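Local coordinates for superoxide dismutase [Fe] (Sulfolobus acidocaldarius, PDB 1B06), which catalyses the dismutation of superoxide radicals to hydrogen peroxide and oxygen at one iron ion per subunit, at residues D31-Y34 with N35-K39; G58-Q62 with G63-L67; G114-D117 with R118-V122; D199-K202 with R203-K206. All coordinates share one frame; numbering follows the deposited sequence.

Contact 1. Residues D31-Y34 with N35-K39; sequences DVHY and NGHHK. With FE (Fe (III) ion), chain G.
Asn35 reaches back one helical turn to Asp31. Its backbone N bonds to Asp31 O at 2.8 Å, its amide ND2 bonds to Asp31 OD1 at 2.9 Å from above the carboxylate plane, the two flat groups turned 73° apart, and ND2 also bonds weakly to Asp31 O, so that this oxygen takes a backbone and a side-chain N-H. With CG anti to the carbonyl carbon (chi1 -69°), ND2 is brought back to Asp31, while Asn35 OD1 rests 3.5 Å from Tyr34 CD2, the amide and ring planes 68° apart. The phenol of Tyr34 leads out to bond Pro12 O and stack on Phe11. Over 35-38 the helix widens into a pi-type turn: Val32 O takes Gly36 N weakly and, five residues on, His37 N at 3.0 Å. The imidazole of His37 has its edge against His33 CA, stacks on His174 and bonds through NE2 to Tyr177 of the second subunit. His38 N continues the wider spacing with a 3.1 Å bond to His33 O, and its ring is held by Trp88 and His81. Lys39 NZ folds back to give a 3.2 Å hydrogen bond to Asn35 O, in its carbonyl plane. Within the same turn, His33 NE2 binds the iron at 2.2 Å, with His84, Asp170, His174 and a water completing the site. The segment thus supplies both a metal ligand and, through His37, a hydrogen bond to the partner subunit.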
loop_
_atom_site.group_PDB
_atom_site.type_symbol
_atom_site.label_atom_id
_atom_site.label_comp_id
_atom_site.label_asym_id
_atom_site.label_seq_id
_atom_site.Cartn_x
_atom_site.Cartn_y
_atom_site.Cartn_z
ATOM N N ASP A 31 -27.058 -11.464 3.586
ATOM C CA ASP A 31 -27.839 -10.991 2.452
ATOM C C ASP A 31 -27.136 -9.886 1.659
ATOM O O ASP A 31 -26.881 -10.039 0.463
ATOM C CB ASP A 31 -29.197 -10.492 2.943
ATOM C CG ASP A 31 -30.128 -10.119 1.805
ATOM O OD1 ASP A 31 -30.201 -10.877 0.815
ATOM O OD2 ASP A 31 -30.786 -9.061 1.906
ATOM N N VAL A 32 -26.827 -8.773 2.323
ATOM C CA VAL A 32 -26.158 -7.647 1.667
ATOM C C VAL A 32 -24.681 -7.923 1.347
ATOM O O VAL A 32 -24.130 -7.376 0.391
ATOM C CB VAL A 32 -26.262 -6.366 2.525
ATOM C CG1 VAL A 32 -25.490 -6.543 3.821
ATOM C CG2 VAL A 32 -25.737 -5.178 1.748
ATOM N N HIS A 33 -24.044 -8.770 2.149
ATOM C CA HIS A 33 -22.643 -9.130 1.939
ATOM C C HIS A 33 -22.516 -9.894 0.626
ATOM O O HIS A 33 -21.579 -9.689 -0.148
ATOM C CB HIS A 33 -22.157 -10.017 3.088
ATOM C CG HIS A 33 -20.668 -10.112 3.201
ATOM N ND1 HIS A 33 -20.043 -10.713 4.274
ATOM C CD2 HIS A 33 -19.678 -9.670 2.389
ATOM C CE1 HIS A 33 -18.734 -10.634 4.119
ATOM N NE2 HIS A 33 -18.486 -10.006 2.983
ATOM N N TYR A 34 -23.478 -10.779 0.388
ATOM C CA TYR A 34 -23.502 -11.608 -0.806
ATOM C C TYR A 34 -24.148 -10.909 -2.004
ATOM O O TYR A 34 -23.519 -10.757 -3.048
ATOM C CB TYR A 34 -24.233 -12.923 -0.500
ATOM C CG TYR A 34 -24.488 -13.785 -1.713
ATOM C CD1 TYR A 34 -23.442 -14.435 -2.359
ATOM C CD2 TYR A 34 -25.772 -13.924 -2.234
ATOM C CE1 TYR A 34 -23.662 -15.198 -3.498
ATOM C CE2 TYR A 34 -26.008 -14.685 -3.373
ATOM C CZ TYR A 34 -24.948 -15.317 -4.002
ATOM O OH TYR A 34 -25.164 -16.043 -5.150
ATOM N N ASN A 35 -25.395 -10.477 -1.852
ATOM C CA ASN A 35 -26.103 -9.815 -2.944
ATOM C C ASN A 35 -25.640 -8.393 -3.217
ATOM O O ASN A 35 -25.852 -7.864 -4.308
ATOM C CB ASN A 35 -27.605 -9.806 -2.669
ATOM C CG ASN A 35 -28.210 -11.181 -2.750
ATOM O OD1 ASN A 35 -28.123 -11.853 -3.783
ATOM N ND2 ASN A 35 -28.825 -11.621 -1.656
ATOM N N GLY A 36 -25.012 -7.771 -2.230
ATOM C CA GLY A 36 -24.547 -6.410 -2.416
ATOM C C GLY A 36 -23.081 -6.317 -2.780
ATOM O O GLY A 36 -22.732 -6.013 -3.921
ATOM N N HIS A 37 -22.219 -6.597 -1.808
ATOM C CA HIS A 37 -20.778 -6.518 -2.006
ATOM C C HIS A 37 -20.189 -7.488 -3.034
ATOM O O HIS A 37 -19.576 -7.057 -4.010
ATOM C CB HIS A 37 -20.066 -6.678 -0.654
ATOM C CG HIS A 37 -20.449 -5.636 0.351
ATOM N ND1 HIS A 37 -19.876 -4.383 0.381
ATOM C CD2 HIS A 37 -21.367 -5.650 1.347
ATOM C CE1 HIS A 37 -20.423 -3.670 1.349
ATOM N NE2 HIS A 37 -21.331 -4.416 1.953
ATOM N N HIS A 38 -20.364 -8.789 -2.827
ATOM C CA HIS A 38 -19.800 -9.756 -3.761
ATOM C C HIS A 38 -20.262 -9.515 -5.195
ATOM O O HIS A 38 -19.450 -9.472 -6.117
ATOM C CB HIS A 38 -20.144 -11.182 -3.328
ATOM C CG HIS A 38 -19.332 -12.236 -4.018
ATOM N ND1 HIS A 38 -19.362 -13.561 -3.643
ATOM C CD2 HIS A 38 -18.496 -12.166 -5.080
ATOM C CE1 HIS A 38 -18.581 -14.263 -4.445
ATOM N NE2 HIS A 38 -18.042 -13.439 -5.326
ATOM N N LYS A 39 -21.565 -9.357 -5.389
ATOM C CA LYS A 39 -22.095 -9.116 -6.724
ATOM C C LYS A 39 -21.429 -7.890 -7.338
ATOM O O LYS A 39 -21.129 -7.856 -8.525
ATOM C CB LYS A 39 -23.604 -8.888 -6.655
ATOM C CG LYS A 39 -24.234 -8.505 -7.981
ATOM C CD LYS A 39 -25.276 -9.531 -8.409
ATOM C CE LYS A 39 -26.710 -9.015 -8.222
ATOM N NZ LYS A 39 -26.800 -7.797 -7.356
HETATM FE FE FE G . -16.546 -9.009 2.532
HETATM O O HOH W 1 -14.681 -8.207 2.089
#

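Contact 2. Residues G58-Q62 with G63-L67; sequences GDLPQ and GQYDL
Leu60 and Tyr65 form the apolar part of this loop: Leu60 CD2 lies 3.9 Å from Tyr65 CB, and the other methyl, CD1, packs at 4.0 Å on Gln64 CB. The side chain of Gln64, extended beyond CG, runs past the CG-CD rim of Pro61, its OE1 being 3.5 Å from Pro61 CG. Tyr65 has its CG between the backbone N and the carbonyl carbon (chi1 64°), a crowded position that brings the ring back to the backbone of 60-62. There CD2 and CE2 lie against the carbonyl oxygens of Leu60 and Pro61, CE2 being 3.6 Å from Leu60 O. Farther out, the phenol oxygen OH touches Gln62 CG at 3.5 Å, and the amide plane of Gln62 is tilted 28° from the ring.

Among polar contacts, one backbone hydrogen bond joins the two halves, from Gln64 N to Pro61 O at 3.0 Å. Several other polar groups bond outside the loop. Tyr65 OH bonds to Glu125 of the fourth subunit, Asp66 forms a salt bridge with Arg51 of the third, and Gln64 O is bonded by Arg51 of its own chain.

The bond from Gln64 to Pro61 closes a type II beta turn, with Gly63 at its third position, where positive phi is usual. This turn belongs to the connection between helices 27-57 and 67-89, the two long arms of the alpha-hairpin domain of iron/manganese superoxide dismutases, and here that connection also meets two other subunits of the tetramer.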
loop_
_atom_site.group_PDB
_atom_site.type_symbol
_atom_site.label_atom_id
_atom_site.label_comp_id
_atom_site.label_asym_id
_atom_site.label_seq_id
_atom_site.Cartn_x
_atom_site.Cartn_y
_atom_site.Cartn_z
ATOM N N GLY A 58 -8.122 -1.810 -29.799
ATOM C CA GLY A 58 -7.793 -0.539 -30.415
ATOM C C GLY A 58 -9.001 0.377 -30.485
ATOM O O GLY A 58 -8.918 1.496 -31.000
ATOM N N ASP A 59 -10.131 -0.095 -29.966
ATOM C CA ASP A 59 -11.357 0.694 -29.972
ATOM C C ASP A 59 -11.254 1.843 -28.976
ATOM O O ASP A 59 -11.918 2.873 -29.120
ATOM C CB ASP A 59 -12.550 -0.194 -29.635
ATOM C CG ASP A 59 -12.731 -1.318 -30.635
ATOM O OD1 ASP A 59 -12.137 -1.245 -31.732
ATOM O OD2 ASP A 59 -13.468 -2.275 -30.326
ATOM N N LEU A 60 -10.418 1.651 -27.960
ATOM C CA LEU A 60 -10.175 2.666 -26.943
ATOM C C LEU A 60 -8.746 3.135 -27.202
ATOM O O LEU A 60 -7.782 2.492 -26.775
ATOM C CB LEU A 60 -10.298 2.059 -25.542
ATOM C CG LEU A 60 -10.401 3.010 -24.345
ATOM C CD1 LEU A 60 -11.625 3.906 -24.494
ATOM C CD2 LEU A 60 -10.483 2.198 -23.052
ATOM N N PRO A 61 -8.592 4.250 -27.931
ATOM C CA PRO A 61 -7.281 4.819 -28.267
ATOM C C PRO A 61 -6.539 5.492 -27.116
ATOM O O PRO A 61 -7.144 5.920 -26.131
ATOM C CB PRO A 61 -7.601 5.803 -29.388
ATOM C CG PRO A 61 -8.996 6.231 -29.109
ATOM C CD PRO A 61 -9.697 5.043 -28.500
ATOM N N GLN A 62 -5.218 5.581 -27.253
ATOM C CA GLN A 62 -4.385 6.211 -26.241
ATOM C C GLN A 62 -4.917 7.606 -25.995
ATOM O O GLN A 62 -5.284 8.311 -26.932
ATOM C CB GLN A 62 -2.939 6.296 -26.719
ATOM C CG GLN A 62 -2.220 4.963 -26.740
ATOM C CD GLN A 62 -0.875 5.022 -26.044
ATOM O OE1 GLN A 62 -0.735 5.636 -24.982
ATOM N NE2 GLN A 62 0.126 4.381 -26.638
ATOM N N GLY A 63 -4.958 8.003 -24.729
ATOM C CA GLY A 63 -5.461 9.316 -24.391
ATOM C C GLY A 63 -6.899 9.239 -23.926
ATOM O O GLY A 63 -7.454 10.227 -23.462
ATOM N N GLN A 64 -7.508 8.064 -24.046
ATOM C CA GLN A 64 -8.890 7.897 -23.618
ATOM C C GLN A 64 -8.992 6.906 -22.471
ATOM O O GLN A 64 -10.060 6.359 -22.194
ATOM C CB GLN A 64 -9.756 7.461 -24.805
ATOM C CG GLN A 64 -9.854 8.540 -25.880
ATOM C CD GLN A 64 -10.964 8.306 -26.890
ATOM O OE1 GLN A 64 -10.975 8.918 -27.959
ATOM N NE2 GLN A 64 -11.902 7.427 -26.563
ATOM N N TYR A 65 -7.866 6.685 -21.802
ATOM C CA TYR A 65 -7.814 5.784 -20.660
ATOM C C TYR A 65 -6.555 6.034 -19.841
ATOM O O TYR A 65 -5.615 6.660 -20.317
ATOM C CB TYR A 65 -7.843 4.325 -21.121
ATOM C CG TYR A 65 -6.650 3.910 -21.953
ATOM C CD1 TYR A 65 -5.445 3.541 -21.351
ATOM C CD2 TYR A 65 -6.727 3.873 -23.341
ATOM C CE1 TYR A 65 -4.350 3.146 -22.113
ATOM C CE2 TYR A 65 -5.638 3.480 -24.112
ATOM C CZ TYR A 65 -4.455 3.117 -23.493
ATOM O OH TYR A 65 -3.383 2.721 -24.254
ATOM N N ASP A 66 -6.557 5.553 -18.603
ATOM C CA ASP A 66 -5.412 5.679 -17.709
ATOM C C ASP A 66 -5.172 4.268 -17.183
ATOM O O ASP A 66 -5.777 3.840 -16.200
ATOM C CB ASP A 66 -5.734 6.650 -16.581
ATOM C CG ASP A 66 -6.058 8.032 -17.095
ATOM O OD1 ASP A 66 -5.116 8.834 -17.273
ATOM O OD2 ASP A 66 -7.253 8.318 -17.331
ATOM N N LEU A 67 -4.293 3.552 -17.878
ATOM C CA LEU A 67 -3.957 2.165 -17.577
ATOM C C LEU A 67 -3.886 1.755 -16.113
ATOM O O LEU A 67 -4.460 0.735 -15.731
ATOM C CB LEU A 67 -2.644 1.790 -18.268
ATOM C CG LEU A 67 -2.444 0.296 -18.544
ATOM C CD1 LEU A 67 -3.719 -0.309 -19.131
ATOM C CD2 LEU A 67 -1.277 0.116 -19.491
#

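Contact 3. Residues G114-D117 with R118-V122; sequences GSFD and RFKQV
The chain enters helix 116-129 through Ser115, whose carbonyl O takes Phe119 N at 3.1 Å, while Phe116 O and Asp117 O receive Lys120 N and Gln121 N in the following bonds of the first turn. Ser115 is the N-cap: its OG, placed between the backbone N and the carbonyl carbon (chi1 70°), accepts a weak capping bond of 3.4 Å from Arg118 N. Phe116 lies obliquely across the aliphatic part of Lys120, with CZ 3.5 Å from Lys120 CD, and its CD1 comes within 4.3 Å of Phe119 CD2. The bent lysine chain leaves NZ 4.6 Å from Asp117 OD1, near an opposite charge but too far for a salt bridge. Arg118 turns along the helix so that NE gives a 3.3 Å bond to Gln121 OE1, which lies in the guanidinium plane; Val122 CG2 lies against one face of that group, offset toward its rim. From the same guanidinium, NH1 bonds to Ile56 O of the fourth subunit. Phe119 packs edge-to-face on Tyr113 at the end of helix 103-113 and also touches Trp192, just beyond helix 184-191, while Phe116 touches Lys100 and Pro101 in the loop leading to helix 103-113.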
loop_
_atom_site.group_PDB
_atom_site.type_symbol
_atom_site.label_atom_id
_atom_site.label_comp_id
_atom_site.label_asym_id
_atom_site.label_seq_id
_atom_site.Cartn_x
_atom_site.Cartn_y
_atom_site.Cartn_z
ATOM N N GLY A 114 1.883 -27.184 17.525
ATOM C CA GLY A 114 1.801 -27.945 18.758
ATOM C C GLY A 114 0.425 -28.516 19.019
ATOM O O GLY A 114 0.293 -29.649 19.473
ATOM N N SER A 115 -0.606 -27.729 18.735
ATOM C CA SER A 115 -1.976 -28.178 18.941
ATOM C C SER A 115 -2.957 -27.217 18.291
ATOM O O SER A 115 -2.592 -26.103 17.924
ATOM C CB SER A 115 -2.278 -28.279 20.440
ATOM O OG SER A 115 -2.335 -26.997 21.038
ATOM N N PHE A 116 -4.207 -27.649 18.156
ATOM C CA PHE A 116 -5.241 -26.813 17.557
ATOM C C PHE A 116 -5.524 -25.579 18.422
ATOM O O PHE A 116 -5.849 -24.511 17.910
ATOM C CB PHE A 116 -6.524 -27.628 17.371
ATOM C CG PHE A 116 -7.664 -26.838 16.807
ATOM C CD1 PHE A 116 -7.538 -26.188 15.584
ATOM C CD2 PHE A 116 -8.866 -26.735 17.500
ATOM C CE1 PHE A 116 -8.590 -25.446 15.058
ATOM C CE2 PHE A 116 -9.925 -25.996 16.982
ATOM C CZ PHE A 116 -9.786 -25.350 15.758
ATOM N N ASP A 117 -5.396 -25.729 19.736
ATOM C CA ASP A 117 -5.638 -24.620 20.651
ATOM C C ASP A 117 -4.611 -23.502 20.488
ATOM O O ASP A 117 -4.970 -22.329 20.526
ATOM C CB ASP A 117 -5.647 -25.117 22.096
ATOM C CG ASP A 117 -6.920 -25.873 22.440
ATOM O OD1 ASP A 117 -8.020 -25.305 22.267
ATOM O OD2 ASP A 117 -6.825 -27.037 22.881
ATOM N N ARG A 118 -3.340 -23.855 20.314
ATOM C CA ARG A 118 -2.308 -22.842 20.130
ATOM C C ARG A 118 -2.530 -22.175 18.783
ATOM O O ARG A 118 -2.501 -20.953 18.682
ATOM C CB ARG A 118 -0.908 -23.459 20.158
ATOM C CG ARG A 118 0.022 -22.839 21.193
ATOM C CD ARG A 118 0.708 -21.576 20.695
ATOM N NE ARG A 118 0.141 -20.377 21.307
ATOM C CZ ARG A 118 0.771 -19.210 21.430
ATOM N NH1 ARG A 118 2.011 -19.053 20.986
ATOM N NH2 ARG A 118 0.144 -18.184 21.978
ATOM N N PHE A 119 -2.753 -22.982 17.751
ATOM C CA PHE A 119 -2.991 -22.444 16.418
ATOM C C PHE A 119 -4.109 -21.412 16.478
ATOM O O PHE A 119 -3.981 -20.309 15.939
ATOM C CB PHE A 119 -3.381 -23.554 15.438
ATOM C CG PHE A 119 -3.906 -23.036 14.127
ATOM C CD1 PHE A 119 -3.034 -22.548 13.158
ATOM C CD2 PHE A 119 -5.273 -22.991 13.880
ATOM C CE1 PHE A 119 -3.516 -22.019 11.965
ATOM C CE2 PHE A 119 -5.766 -22.460 12.685
ATOM C CZ PHE A 119 -4.884 -21.974 11.728
ATOM N N LYS A 120 -5.205 -21.779 17.138
ATOM C CA LYS A 120 -6.357 -20.896 17.286
ATOM C C LYS A 120 -5.949 -19.586 17.950
ATOM O O LYS A 120 -6.397 -18.508 17.558
ATOM C CB LYS A 120 -7.423 -21.583 18.127
ATOM C CG LYS A 120 -8.830 -21.229 17.751
ATOM C CD LYS A 120 -9.711 -22.456 17.803
ATOM C CE LYS A 120 -10.931 -22.202 18.651
ATOM N NZ LYS A 120 -11.161 -23.306 19.613
ATOM N N GLN A 121 -5.094 -19.684 18.962
ATOM C CA GLN A 121 -4.615 -18.510 19.679
ATOM C C GLN A 121 -3.775 -17.617 18.777
ATOM O O GLN A 121 -3.965 -16.401 18.747
ATOM C CB GLN A 121 -3.762 -18.931 20.878
ATOM C CG GLN A 121 -4.555 -19.294 22.111
ATOM C CD GLN A 121 -3.725 -20.059 23.124
ATOM O OE1 GLN A 121 -2.508 -19.892 23.200
ATOM N NE2 GLN A 121 -4.381 -20.905 23.909
ATOM N N VAL A 122 -2.837 -18.222 18.054
ATOM C CA VAL A 122 -1.953 -17.475 17.168
ATOM C C VAL A 122 -2.705 -16.884 15.979
ATOM O O VAL A 122 -2.462 -15.736 15.592
ATOM C CB VAL A 122 -0.802 -18.355 16.648
ATOM C CG1 VAL A 122 0.120 -17.532 15.759
ATOM C CG2 VAL A 122 -0.022 -18.924 17.819
#

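Contact 4. Residues D199-K202 with R203-K206; sequences DAEK and RLQK
Arg203 reaches back along the helix to Asp199 and gives a salt bridge from NH1 to Asp199 OD2 at 2.7 Å. The carboxylate oxygen uses its syn lone pair and sits within the guanidinium plane, although the two flat groups are turned 66° apart. Asp199 holds its carboxylate anti to the backbone N (chi1 174°); the chain of Arg203 is bent, bringing its edge round to the acid. Its CG passes 3.1 Å from Asp199 O, the oxygen that also accepts Arg203 N at 3.0 Å.

Glu201 and Gln205 make a second pair at the same spacing. The chain of Glu201 bends at chi2 (73°) and that of Gln205 is bent as well, so that NE2 gives a nearly straight bond of 3.1 Å to Glu201 OE2 from above the carboxylate plane. Both oxygens of Glu201 also accept backbone N-H groups at the start of helix 103-113, OE1 from Leu105 and OE2 from Ala104, which fixes the carboxylate. Leu204 packs on Leu105 and on Ile166 of strand 165-170. Such i to i+4 side-chain pairs are characteristic of an alpha-helix, here helix 197-205, which lies against the sheet of the C-terminal domain.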
loop_
_atom_site.group_PDB
_atom_site.type_symbol
_atom_site.label_atom_id
_atom_site.label_comp_id
_atom_site.label_asym_id
_atom_site.label_seq_id
_atom_site.Cartn_x
_atom_site.Cartn_y
_atom_site.Cartn_z
ATOM N N ASP A 199 -14.071 -28.383 3.989
ATOM C CA ASP A 199 -13.664 -27.591 2.841
ATOM C C ASP A 199 -12.161 -27.308 2.936
ATOM O O ASP A 199 -11.435 -27.453 1.957
ATOM C CB ASP A 199 -14.437 -26.268 2.811
ATOM C CG ASP A 199 -13.946 -25.322 1.722
ATOM O OD1 ASP A 199 -14.262 -25.565 0.539
ATOM O OD2 ASP A 199 -13.248 -24.335 2.047
ATOM N N ALA A 200 -11.697 -26.913 4.120
ATOM C CA ALA A 200 -10.284 -26.610 4.321
ATOM C C ALA A 200 -9.409 -27.828 4.027
ATOM O O ALA A 200 -8.392 -27.716 3.345
ATOM C CB ALA A 200 -10.047 -26.121 5.746
ATOM N N GLU A 201 -9.806 -28.992 4.534
ATOM C CA GLU A 201 -9.033 -30.209 4.308
ATOM C C GLU A 201 -9.005 -30.565 2.827
ATOM O O GLU A 201 -7.996 -31.050 2.314
ATOM C CB GLU A 201 -9.617 -31.377 5.105
ATOM C CG GLU A 201 -9.018 -32.737 4.738
ATOM C CD GLU A 201 -7.599 -32.926 5.257
ATOM O OE1 GLU A 201 -7.037 -31.979 5.839
ATOM O OE2 GLU A 201 -7.039 -34.028 5.086
ATOM N N LYS A 202 -10.118 -30.324 2.142
ATOM C CA LYS A 202 -10.216 -30.611 0.714
ATOM C C LYS A 202 -9.237 -29.756 -0.080
ATOM O O LYS A 202 -8.604 -30.230 -1.020
ATOM C CB LYS A 202 -11.632 -30.334 0.214
ATOM C CG LYS A 202 -12.412 -31.579 -0.162
ATOM C CD LYS A 202 -13.911 -31.325 -0.109
ATOM C CE LYS A 202 -14.666 -32.553 0.380
ATOM N NZ LYS A 202 -15.859 -32.184 1.195
ATOM N N ARG A 203 -9.122 -28.489 0.299
ATOM C CA ARG A 203 -8.217 -27.575 -0.381
ATOM C C ARG A 203 -6.773 -28.026 -0.196
ATOM O O ARG A 203 -5.992 -28.024 -1.144
ATOM C CB ARG A 203 -8.415 -26.153 0.155
ATOM C CG ARG A 203 -9.849 -25.667 0.019
ATOM C CD ARG A 203 -9.989 -24.170 0.213
ATOM N NE ARG A 203 -10.422 -23.529 -1.023
ATOM C CZ ARG A 203 -11.674 -23.174 -1.289
ATOM N NH1 ARG A 203 -12.635 -23.393 -0.405
ATOM N NH2 ARG A 203 -11.967 -22.607 -2.448
ATOM N N LEU A 204 -6.425 -28.434 1.021
ATOM C CA LEU A 204 -5.066 -28.892 1.308
ATOM C C LEU A 204 -4.715 -30.150 0.521
ATOM O O LEU A 204 -3.640 -30.237 -0.072
ATOM C CB LEU A 204 -4.893 -29.171 2.805
ATOM C CG LEU A 204 -3.510 -29.678 3.228
ATOM C CD1 LEU A 204 -2.473 -28.580 3.040
ATOM C CD2 LEU A 204 -3.555 -30.125 4.673
ATOM N N GLN A 205 -5.626 -31.121 0.520
ATOM C CA GLN A 205 -5.409 -32.381 -0.191
ATOM C C GLN A 205 -5.091 -32.158 -1.664
ATOM O O GLN A 205 -4.396 -32.961 -2.285
ATOM C CB GLN A 205 -6.640 -33.286 -0.062
ATOM C CG GLN A 205 -6.755 -33.998 1.286
ATOM C CD GLN A 205 -5.600 -34.953 1.557
ATOM O OE1 GLN A 205 -4.986 -35.480 0.634
ATOM N NE2 GLN A 205 -5.302 -35.179 2.832
ATOM N N LYS A 206 -5.597 -31.060 -2.213
ATOM C CA LYS A 206 -5.378 -30.711 -3.611
ATOM C C LYS A 206 -3.913 -30.409 -3.933
ATOM O O LYS A 206 -3.485 -30.558 -5.076
ATOM C CB LYS A 206 -6.225 -29.493 -3.976
ATOM C CG LYS A 206 -7.220 -29.731 -5.088
ATOM C CD LYS A 206 -8.202 -28.574 -5.193
ATOM C CE LYS A 206 -9.360 -28.734 -4.207
ATOM N NZ LYS A 206 -10.332 -27.595 -4.247
#

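The four contacts follow one another along the chain without touching. Contacts 1 and 2 belong to the alpha-hairpin domain, the first on helix 27-57 and the second in the loop joining it to helix 67-89, with centres about 31 Å apart. Contacts 3 and 4, on helices 116-129 and 197-205, come closest, their centres about 19 Å apart and nearest atoms about 9 Å. Contacts 2 and 3 lie on opposite sides of the chain's centre, about 51 Å apart, yet both touch the fourth subunit. Contact 1 combines an iron ligand with a link to the second subunit, while contacts 2 and 3 meet other subunits away from the metal, and contact 4 meets no other chain.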